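Local coordinates for protein FkbI (Streptomyces hygroscopicus, PDB 1R2J) that binds FAD and probably acts as an acyl-ACP dehydrogenase in making the methoxymalonyl extender unit of the polyketide FK520, at residues Ala134-His139 / Asp197-Pro202. Numbering follows the deposited sequence.
Sequences AVVDGH and DQVRVP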
loop_
_atom_site.group_PDB
_atom_site.type_symbol
_atom_site.label_atom_id
_atom_site.label_comp_id
_atom_site.label_asym_id
_atom_site.label_seq_id
_atom_site.Cartn_x
_atom_site.Cartn_y
_atom_site.Cartn_z
ATOM N N ALA A 134 3.047 12.755 25.617
ATOM C CA ALA A 134 3.631 13.264 24.379
ATOM C C ALA A 134 2.630 14.169 23.662
ATOM O O ALA A 134 1.426 13.903 23.656
ATOM C CB ALA A 134 4.041 12.107 23.473
ATOM N N VAL A 135 3.128 15.246 23.069
ATOM C CA VAL A 135 2.271 16.177 22.347
ATOM C C VAL A 135 2.698 16.246 20.882
ATOM O O VAL A 135 3.829 16.624 20.566
ATOM C CB VAL A 135 2.342 17.593 22.960
ATOM C CG1 VAL A 135 1.360 18.514 22.255
ATOM C CG2 VAL A 135 2.032 17.534 24.452
ATOM N N VAL A 136 1.794 15.863 19.987
ATOM C CA VAL A 136 2.090 15.896 18.560
ATOM C C VAL A 136 1.283 17.000 17.911
ATOM O O VAL A 136 0.093 17.151 18.180
ATOM C CB VAL A 136 1.753 14.552 17.869
ATOM C CG1 VAL A 136 0.340 14.134 18.205
ATOM C CG2 VAL A 136 1.918 14.689 16.355
ATOM N N ASP A 137 1.938 17.776 17.059
ATOM C CA ASP A 137 1.274 18.875 16.384
ATOM C C ASP A 137 1.742 18.940 14.937
ATOM O O ASP A 137 2.938 19.056 14.666
ATOM C CB ASP A 137 1.601 20.191 17.089
ATOM C CG ASP A 137 0.679 21.307 16.677
ATOM O OD1 ASP A 137 -0.505 21.265 17.070
ATOM O OD2 ASP A 137 1.126 22.218 15.956
ATOM N N GLY A 138 0.796 18.867 14.009
ATOM C CA GLY A 138 1.158 18.916 12.607
ATOM C C GLY A 138 0.007 18.646 11.661
ATOM O O GLY A 138 -1.162 18.813 12.011
ATOM N N HIS A 139 0.351 18.216 10.453
ATOM C CA HIS A 139 -0.629 17.932 9.419
ATOM C C HIS A 139 -0.043 16.926 8.433
ATOM O O HIS A 139 1.112 17.045 8.031
ATOM C CB HIS A 139 -0.979 19.229 8.678
ATOM C CG HIS A 139 -2.059 19.077 7.649
ATOM N ND1 HIS A 139 -1.985 18.155 6.626
ATOM C CD2 HIS A 139 -3.224 19.743 7.471
ATOM C CE1 HIS A 139 -3.059 18.260 5.863
ATOM N NE2 HIS A 139 -3.827 19.217 6.354
ATOM N N ASP A 197 -3.952 19.133 16.058
ATOM C CA ASP A 197 -3.853 20.366 16.838
ATOM C C ASP A 197 -3.609 20.040 18.311
ATOM O O ASP A 197 -4.542 19.726 19.049
ATOM C CB ASP A 197 -5.143 21.179 16.661
ATOM C CG ASP A 197 -5.189 22.418 17.540
ATOM O OD1 ASP A 197 -4.153 23.106 17.666
ATOM O OD2 ASP A 197 -6.270 22.708 18.096
ATOM N N GLN A 198 -2.344 20.100 18.723
ATOM C CA GLN A 198 -1.953 19.802 20.103
ATOM C C GLN A 198 -2.622 18.537 20.620
ATOM O O GLN A 198 -3.482 18.603 21.494
ATOM C CB GLN A 198 -2.315 20.963 21.035
ATOM C CG GLN A 198 -1.523 22.231 20.806
ATOM C CD GLN A 198 -0.037 22.030 21.011
ATOM O OE1 GLN A 198 0.405 21.658 22.097
ATOM N NE2 GLN A 198 0.742 22.281 19.969
ATOM N N VAL A 199 -2.227 17.388 20.087
ATOM C CA VAL A 199 -2.807 16.119 20.510
ATOM C C VAL A 199 -1.993 15.497 21.635
ATOM O O VAL A 199 -0.800 15.235 21.474
ATOM C CB VAL A 199 -2.873 15.120 19.333
ATOM C CG1 VAL A 199 -3.397 13.779 19.816
ATOM C CG2 VAL A 199 -3.763 15.675 18.232
ATOM N N ARG A 200 -2.639 15.259 22.774
ATOM C CA ARG A 200 -1.957 14.664 23.918
ATOM C C ARG A 200 -2.168 13.154 24.000
ATOM O O ARG A 200 -3.298 12.670 23.982
ATOM C CB ARG A 200 -2.432 15.299 25.232
ATOM C CG ARG A 200 -2.001 16.742 25.453
ATOM C CD ARG A 200 -2.867 17.716 24.680
ATOM N NE ARG A 200 -2.446 19.103 24.883
ATOM C CZ ARG A 200 -3.100 20.160 24.407
ATOM N NH1 ARG A 200 -4.209 19.991 23.700
ATOM N NH2 ARG A 200 -2.644 21.388 24.634
ATOM N N VAL A 201 -1.067 12.416 24.092
ATOM C CA VAL A 201 -1.124 10.964 24.199
ATOM C C VAL A 201 -0.062 10.477 25.177
ATOM O O VAL A 201 0.900 11.187 25.469
ATOM C CB VAL A 201 -0.893 10.282 22.824
ATOM C CG1 VAL A 201 -2.035 10.613 21.884
ATOM C CG2 VAL A 201 0.427 10.729 22.232
ATOM N N PRO A 202 -0.233 9.259 25.712
ATOM C CA PRO A 202 0.731 8.698 26.662
ATOM C C PRO A 202 2.135 8.656 26.072
ATOM O O PRO A 202 2.307 8.452 24.869
ATOM C CB PRO A 202 0.181 7.298 26.920
ATOM C CG PRO A 202 -1.294 7.491 26.777
ATOM C CD PRO A 202 -1.392 8.364 25.549
#
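Val-136 and Val-199 form a hydrogen-bonded antiparallel pair, their side chains side by side and pointing the same way. CG1 of Val-136, set between its own backbone N and carbonyl carbon (chi1 52°), lies 3.5 Å from CB of Val-199. On this buried, tightly packed face Ala-134 CB also meets Val-201 CG2 at 4.1 Å, while Val-168 of strand 164-169 touches both Val-199 and Val-201. Four backbone hydrogen bonds join the strands, from Val-136 N to Val-199 O (3.1 Å) through to Ala-134 N and Val-201 O (2.7 Å). The face of Val-135 and Arg-200 is nearer solvent and only lightly packed at Arg-200, whose CG stands 4.2 Å from Val-135 CG2; Val-135 CG1 lies 3.3 Å from Gln-198 OE1. Past the last bridge Asp-137, its CG anti to the backbone N (chi1 -165°), reaches across: OD1 accepts Gln-198 N at 2.7 Å, nearly straight (164°), through the anti lone pair, while OD2 forms a salt bridge with Arg-126. With an alanine in its place, Gln-198 N and Arg-126 would probably lose these partners, leaving the corner at 197-198 less firmly held. Strand 133-143 pairs with 192-196 before this corner and 199-202 after it, in the beta-rich middle domain of the acyl-CoA dehydrogenase fold.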